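Member of s1p family of ribosomal proteins (Pyrococcus furiosus, PDB 5YH1) is an archaeal DHH-family protein, here its manganese-binding DHH-domain part, that probably acts as an exonuclease on nucleic acids. Local coordinates at residues A310-V315 with H351-E356; I279-I282 with R288-M291; P146-L151 with E179-H184. One frame throughout, in Å; residues are numbered along the deposited sequence.

Contact 1: residues A310-V315 with H351-E356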
# COMPACT_ATOMS: atom_id res chain seq x y z
N ALA A 310 -12.84 25.24 11.49
CA ALA A 310 -13.23 24.20 12.45
C ALA A 310 -12.19 23.96 13.55
O ALA A 310 -12.56 23.61 14.68
CB ALA A 310 -13.53 22.90 11.72
N VAL A 311 -10.91 24.14 13.22
CA VAL A 311 -9.81 23.78 14.13
C VAL A 311 -9.38 24.94 15.05
O VAL A 311 -9.01 24.73 16.21
CB VAL A 311 -8.59 23.26 13.34
CG1 VAL A 311 -7.40 23.00 14.26
CG2 VAL A 311 -8.95 21.98 12.60
N LEU A 312 -9.43 26.15 14.52
CA LEU A 312 -8.98 27.36 15.23
C LEU A 312 -9.55 27.55 16.63
O LEU A 312 -8.82 27.93 17.53
CB LEU A 312 -9.30 28.59 14.38
CG LEU A 312 -8.47 29.84 14.55
CD1 LEU A 312 -6.98 29.54 14.46
CD2 LEU A 312 -8.91 30.83 13.47
N PRO A 313 -10.85 27.27 16.84
CA PRO A 313 -11.38 27.37 18.21
C PRO A 313 -10.70 26.47 19.24
O PRO A 313 -10.84 26.70 20.43
CB PRO A 313 -12.85 26.95 18.04
CG PRO A 313 -13.18 27.32 16.65
CD PRO A 313 -11.93 27.00 15.87
N HIS A 314 -9.97 25.45 18.78
CA HIS A 314 -9.26 24.55 19.69
C HIS A 314 -7.80 24.90 19.88
O HIS A 314 -7.10 24.25 20.63
CB HIS A 314 -9.41 23.12 19.18
CG HIS A 314 -10.84 22.70 19.05
ND1 HIS A 314 -11.46 22.54 17.83
CD2 HIS A 314 -11.79 22.50 19.99
CE1 HIS A 314 -12.72 22.22 18.02
NE2 HIS A 314 -12.95 22.18 19.32
N VAL A 315 -7.33 25.94 19.20
CA VAL A 315 -5.94 26.37 19.38
C VAL A 315 -5.85 27.24 20.63
O VAL A 315 -6.55 28.23 20.72
CB VAL A 315 -5.43 27.16 18.15
CG1 VAL A 315 -3.98 27.60 18.34
CG2 VAL A 315 -5.58 26.33 16.89
N HIS A 351 -0.31 28.33 11.71
CA HIS A 351 0.80 29.24 11.96
C HIS A 351 0.69 30.51 11.09
O HIS A 351 0.83 31.62 11.60
CB HIS A 351 2.13 28.54 11.71
CG HIS A 351 3.32 29.30 12.19
ND1 HIS A 351 3.49 29.65 13.52
CD2 HIS A 351 4.41 29.76 11.54
CE1 HIS A 351 4.64 30.29 13.65
NE2 HIS A 351 5.21 30.37 12.47
N ASP A 352 0.42 30.32 9.80
CA ASP A 352 0.23 31.44 8.87
C ASP A 352 -0.87 32.37 9.32
O ASP A 352 -0.75 33.59 9.19
CB ASP A 352 -0.10 30.96 7.46
CG ASP A 352 1.07 30.33 6.76
OD1 ASP A 352 2.22 30.50 7.23
OD2 ASP A 352 0.85 29.63 5.75
N HIS A 353 -1.95 31.80 9.85
CA HIS A 353 -3.07 32.61 10.32
C HIS A 353 -2.62 33.52 11.45
O HIS A 353 -2.99 34.69 11.49
CB HIS A 353 -4.22 31.72 10.77
CG HIS A 353 -5.31 32.45 11.48
ND1 HIS A 353 -6.36 33.04 10.81
CD2 HIS A 353 -5.51 32.69 12.80
CE1 HIS A 353 -7.17 33.61 11.69
NE2 HIS A 353 -6.67 33.42 12.90
N PHE A 354 -1.82 32.98 12.37
CA PHE A 354 -1.33 33.76 13.49
C PHE A 354 -0.33 34.82 13.02
O PHE A 354 -0.29 35.92 13.58
CB PHE A 354 -0.79 32.87 14.62
CG PHE A 354 -1.87 32.31 15.50
CD1 PHE A 354 -2.50 31.11 15.20
CD2 PHE A 354 -2.29 33.02 16.61
CE1 PHE A 354 -3.52 30.61 16.00
CE2 PHE A 354 -3.31 32.53 17.42
CZ PHE A 354 -3.93 31.32 17.12
N LYS A 355 0.43 34.51 11.98
CA LYS A 355 1.36 35.48 11.37
C LYS A 355 0.64 36.63 10.67
O LYS A 355 1.04 37.79 10.82
CB LYS A 355 2.32 34.77 10.39
CG LYS A 355 3.50 34.13 11.10
CD LYS A 355 4.10 32.96 10.34
CE LYS A 355 4.30 33.28 8.88
NZ LYS A 355 5.21 32.29 8.24
N GLU A 356 -0.40 36.31 9.92
CA GLU A 356 -1.25 37.33 9.29
C GLU A 356 -1.87 38.26 10.33
O GLU A 356 -1.92 39.46 10.13
CB GLU A 356 -2.34 36.67 8.43
CG GLU A 356 -1.81 36.16 7.10
CD GLU A 356 -2.61 35.00 6.51
OE1 GLU A 356 -3.80 34.82 6.86
OE2 GLU A 356 -2.04 34.26 5.67

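Contact 2: residues I279-I282 with R288-M291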
# COMPACT_ATOMS: atom_id res chain seq x y z
N ILE A 279 0.96 21.67 -14.83
CA ILE A 279 0.84 22.59 -13.71
C ILE A 279 2.05 23.54 -13.66
O ILE A 279 1.90 24.72 -13.36
CB ILE A 279 0.68 21.82 -12.39
CG1 ILE A 279 -0.64 21.04 -12.40
CG2 ILE A 279 0.73 22.76 -11.19
CD1 ILE A 279 -0.72 19.97 -11.33
N LEU A 280 3.24 23.01 -13.97
CA LEU A 280 4.48 23.80 -13.93
C LEU A 280 4.70 24.69 -15.16
O LEU A 280 5.69 25.44 -15.21
CB LEU A 280 5.68 22.87 -13.79
CG LEU A 280 5.87 22.22 -12.43
CD1 LEU A 280 7.01 21.22 -12.52
CD2 LEU A 280 6.12 23.24 -11.33
N LEU A 281 3.80 24.58 -16.14
CA LEU A 281 3.81 25.38 -17.37
C LEU A 281 5.06 25.13 -18.20
O LEU A 281 5.73 26.07 -18.60
CB LEU A 281 3.66 26.89 -17.05
CG LEU A 281 3.22 27.79 -18.23
CD1 LEU A 281 1.72 27.71 -18.43
CD2 LEU A 281 3.61 29.24 -18.01
N ILE A 282 5.39 23.87 -18.46
CA ILE A 282 6.54 23.58 -19.32
C ILE A 282 6.18 22.92 -20.63
O ILE A 282 7.06 22.56 -21.40
CB ILE A 282 7.64 22.76 -18.61
CG1 ILE A 282 7.15 21.36 -18.27
CG2 ILE A 282 8.10 23.49 -17.35
CD1 ILE A 282 8.29 20.41 -17.93
N ARG A 288 -4.74 23.59 -20.92
CA ARG A 288 -4.74 22.54 -19.89
C ARG A 288 -4.16 23.04 -18.57
O ARG A 288 -4.68 22.72 -17.50
CB ARG A 288 -3.98 21.31 -20.37
CG ARG A 288 -3.97 20.17 -19.35
CD ARG A 288 -3.45 18.89 -19.97
NE ARG A 288 -4.31 18.45 -21.06
CZ ARG A 288 -3.97 17.54 -21.96
NH1 ARG A 288 -2.80 16.93 -21.90
NH2 ARG A 288 -4.83 17.21 -22.92
N HIS A 289 -3.09 23.84 -18.63
CA HIS A 289 -2.53 24.43 -17.43
C HIS A 289 -3.59 25.25 -16.71
O HIS A 289 -3.78 25.13 -15.50
CB HIS A 289 -1.30 25.30 -17.76
CG HIS A 289 -0.93 26.23 -16.66
ND1 HIS A 289 -0.05 25.89 -15.65
CD2 HIS A 289 -1.33 27.50 -16.40
CE1 HIS A 289 0.08 26.91 -14.82
NE2 HIS A 289 -0.69 27.90 -15.25
N ARG A 290 -4.28 26.11 -17.46
CA ARG A 290 -5.33 26.96 -16.88
C ARG A 290 -6.47 26.15 -16.29
O ARG A 290 -6.90 26.42 -15.18
CB ARG A 290 -5.88 27.94 -17.91
CG ARG A 290 -5.04 29.19 -18.02
CD ARG A 290 -5.38 29.99 -19.26
NE ARG A 290 -4.70 31.29 -19.21
CZ ARG A 290 -4.57 32.12 -20.24
NH1 ARG A 290 -5.04 31.80 -21.44
NH2 ARG A 290 -3.94 33.27 -20.06
N MSE A 291 -6.95 25.16 -17.03
CA MSE A 291 -8.06 24.32 -16.53
C MSE A 291 -7.68 23.61 -15.26
O MSE A 291 -8.47 23.56 -14.32
CB MSE A 291 -8.51 23.35 -17.61
CG MSE A 291 -9.24 24.12 -18.70
SE MSE A 291 -9.94 22.85 -20.05
CE MSE A 291 -8.40 22.49 -21.21

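Contact 3: residues P146-L151 with E179-H184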
# COMPACT_ATOMS: atom_id res chain seq x y z
N PRO A 146 22.89 5.63 5.55
CA PRO A 146 22.51 4.21 5.44
C PRO A 146 22.13 3.78 4.03
O PRO A 146 22.53 2.71 3.58
CB PRO A 146 21.32 4.10 6.39
CG PRO A 146 21.59 5.15 7.43
CD PRO A 146 22.27 6.28 6.72
N ALA A 147 21.38 4.62 3.31
CA ALA A 147 21.04 4.34 1.92
C ALA A 147 22.28 4.28 1.04
O ALA A 147 22.39 3.43 0.16
CB ALA A 147 20.07 5.39 1.39
N TYR A 148 23.21 5.19 1.28
CA TYR A 148 24.42 5.27 0.46
C TYR A 148 25.37 4.09 0.74
O TYR A 148 26.01 3.60 -0.18
CB TYR A 148 25.14 6.61 0.66
CG TYR A 148 24.31 7.84 0.31
CD1 TYR A 148 23.35 7.82 -0.70
CD2 TYR A 148 24.52 9.04 0.97
CE1 TYR A 148 22.61 8.94 -1.01
CE2 TYR A 148 23.79 10.17 0.67
CZ TYR A 148 22.84 10.12 -0.32
OH TYR A 148 22.12 11.25 -0.62
N LYS A 149 25.45 3.64 1.98
CA LYS A 149 26.23 2.43 2.29
C LYS A 149 25.73 1.24 1.47
O LYS A 149 26.53 0.46 0.97
CB LYS A 149 26.17 2.10 3.77
CG LYS A 149 27.00 3.06 4.59
CD LYS A 149 26.89 2.76 6.07
CE LYS A 149 27.90 3.58 6.85
NZ LYS A 149 27.96 3.14 8.26
N ARG A 150 24.42 1.13 1.31
CA ARG A 150 23.84 0.06 0.51
C ARG A 150 24.12 0.23 -0.97
O ARG A 150 24.52 -0.74 -1.63
CB ARG A 150 22.35 -0.07 0.79
CG ARG A 150 22.08 -0.67 2.17
CD ARG A 150 20.68 -0.36 2.62
NE ARG A 150 20.35 -0.94 3.92
CZ ARG A 150 20.75 -0.45 5.09
NH1 ARG A 150 21.52 0.63 5.16
NH2 ARG A 150 20.36 -1.06 6.21
N LEU A 151 23.95 1.45 -1.49
CA LEU A 151 24.28 1.69 -2.90
C LEU A 151 25.77 1.44 -3.22
O LEU A 151 26.10 0.96 -4.31
CB LEU A 151 23.87 3.11 -3.33
CG LEU A 151 22.36 3.35 -3.42
CD1 LEU A 151 22.06 4.83 -3.57
CD2 LEU A 151 21.75 2.58 -4.57
N GLU A 179 31.59 11.88 2.07
CA GLU A 179 32.43 10.69 1.84
C GLU A 179 31.67 9.55 1.16
O GLU A 179 32.30 8.65 0.61
CB GLU A 179 33.01 10.19 3.16
CG GLU A 179 33.98 11.17 3.80
CD GLU A 179 34.38 10.78 5.22
OE1 GLU A 179 33.50 10.35 6.00
OE2 GLU A 179 35.57 10.93 5.54
N TYR A 180 30.34 9.59 1.17
CA TYR A 180 29.54 8.51 0.59
C TYR A 180 28.93 8.85 -0.77
O TYR A 180 28.27 8.01 -1.36
CB TYR A 180 28.44 8.09 1.56
CG TYR A 180 28.98 7.61 2.87
CD1 TYR A 180 29.27 6.26 3.08
CD2 TYR A 180 29.22 8.50 3.91
CE1 TYR A 180 29.77 5.81 4.29
CE2 TYR A 180 29.72 8.06 5.12
CZ TYR A 180 29.99 6.72 5.31
OH TYR A 180 30.48 6.30 6.51
N VAL A 181 29.14 10.08 -1.25
CA VAL A 181 28.60 10.49 -2.55
C VAL A 181 29.69 11.12 -3.42
O VAL A 181 30.68 11.63 -2.90
CB VAL A 181 27.41 11.46 -2.41
CG1 VAL A 181 26.30 10.83 -1.57
CG2 VAL A 181 27.83 12.80 -1.83
N ASP A 182 29.48 11.10 -4.73
CA ASP A 182 30.49 11.50 -5.70
C ASP A 182 30.51 13.00 -5.99
O ASP A 182 31.57 13.57 -6.28
CB ASP A 182 30.30 10.71 -6.99
CG ASP A 182 30.51 9.20 -6.77
OD1 ASP A 182 31.65 8.76 -6.94
OD2 ASP A 182 29.56 8.49 -6.37
N VAL A 183 29.35 13.64 -5.98
CA VAL A 183 29.29 15.10 -6.00
C VAL A 183 28.06 15.58 -5.25
O VAL A 183 26.95 15.04 -5.43
CB VAL A 183 29.32 15.68 -7.43
CG1 VAL A 183 28.08 15.29 -8.22
CG2 VAL A 183 29.46 17.20 -7.39
N HIS A 184 28.27 16.57 -4.39
CA HIS A 184 27.23 17.13 -3.55
C HIS A 184 27.13 18.63 -3.83
O HIS A 184 28.03 19.39 -3.49
CB HIS A 184 27.55 16.82 -2.10
CG HIS A 184 26.46 17.18 -1.14
ND1 HIS A 184 26.59 17.02 0.22
CD2 HIS A 184 25.24 17.74 -1.34
CE1 HIS A 184 25.49 17.44 0.82
NE2 HIS A 184 24.66 17.88 -0.10

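Contact 1: residues A310-V315 with H351-E356
Leu312 and His353 both carry CG anti to the backbone N (chi1 -154° and 170°), which sends each side chain out toward the facing segment until the two meet at about a right angle. The methyl CD2 of Leu312 lands over one face of the imidazole, 3.8 Å from the centroid of the His353 ring, a CH-pi contact displaced toward the NE2 side of the ring. The other branch turns to the next residue of the helix: Leu312 CD1 sits 3.9 Å from Phe354 CE1. Val315 and Phe354 point at each other, and Val315 CG1 lies 3.8 Å from Phe354 CE1. One aromatic carbon is thus touched by two aliphatic branches, both approaching obliquely. No hydrogen bond joins the segments; what links them is apolar contact and the CH-pi methyl. Behind it, Val311 and Val315 press on Ile350 of helix 343-358 and on Ile329 of strand 325-330, while Phe354 reaches Asn327 of that strand. The end of helix 286-311 and its 3-10 turn are therefore packed against helix 343-358 beside the mixed sheet, with Phe419 of the second subunit against Ala310 and Val311.

Contact 2: residues I279-I282 with R288-M291
A Schellman motif ends helix 276-279, and the leucine that closes it, Leu281, lies against the first turns of the long helix 286-311 in a short helix-loop-helix connection. Leu281 is the residue with positive phi (63°), where the chain leaves helical geometry and turns toward the next helix. His289 is the one residue of 288-291 that meets the loop, and it does so with both a face and an edge of its ring. Over the face comes Leu281 CD1, 3.5 Å from His289 CG, making a CH-pi contact whose methyl stands only 15° off the ring normal. The two side chains cross at about a right angle. With CG of His289 anti to the backbone N (chi1 163°), the imidazole is set toward 279-282 and its edge arrives at the end of the preceding helix. There ND1 is hydrogen-bonded to the carbonyl oxygen of Glu278, a backbone acceptor in the last turn of helix 276-279, which helps to set the ring's rotation. Ile256 of helix 250-267 packs against His289 and also against Ile279, whose side chain sets off away from 288-291. Leu280 faces helices 66-86 and 221-229, and its carbonyl oxygen accepts a hydrogen bond from His220 NE2. The imidazole thus joins two consecutive helices, buried among others. At its edge, close to the ring plane, the carbonyl oxygen of Ile279 lies 3.2 Å from His289 CE1.

Contact 3: residues P146-L151 with E179-H184
Tyr148 and Val181 form the tight half of this contact, where helix 145-152 meets the loop leading into strand 183-185. Val181 CG1 rides over one face of the phenol ring, 3.6 Å from the centroid of the Tyr148 ring and 20° off its normal. It is shifted toward one rim, so that the closest pair is Val181 CG1 to Tyr148 CE2 at 3.4 Å. With CG anti to the carbonyl carbon (chi1 -59°), the Tyr148 ring extends between the helix and strand 158-161, where it also touches Ile158 and Val160. Its hydroxyl is hydrogen-bonded to the carbonyl oxygen of Gly139, which fixes the far end of the ring. Nearer the backbone, Tyr148 CB meets Tyr180 CB at 3.7 Å.

The looser half is Lys149 and Tyr180, both partly exposed. Lys149 runs out extended, its methylenes skirting the Tyr180 ring obliquely, with CE 3.8 Å from Tyr180 OH and CG 3.9 Å from Tyr180 CE1. The next residue, Arg150, is buried and turned to the third subunit, where it pairs with Glu263 and Glu299; its NH1 also bonds Pro146 O at 2.8 Å.

An alanine at Tyr148 would remove the face on which Val181 rests and is likely to leave a gap against strand 158-161, with the Gly139 carbonyl losing its phenol partner. The site flanks the parallel-stranded DHH core, with the Tyr148 side chain about 11 Å from that of the manganese ligand Asp137. Apolar contact and the CH-pi methyl join the two segments; an ionic tie, Asp182 to Lys152, lies one residue beyond. The polar ends of Tyr148 and Arg150 are committed to partners other than the facing segment.

In the fold
Contacts 1 and 2 share helix 286-311, one at its far end and the other near its start, with centres 31 Å apart, and both lie near the second subunit. Contact 3 lies against the parallel sheet of the DHH core, on the opposite side of the chain's centre from both, and borders the third subunit instead. Contact 2 is buried among helices; contacts 1 and 3 are partly buried. All three place an aliphatic methyl over an aromatic face. In contacts 2 and 3 that ring also bonds to a backbone carbonyl, of Glu278 and Gly139 respectively, whereas 310-315 with 351-356 relies on apolar groups; 146-151 with 179-184 adds lysine methylenes beside a tyrosine ring.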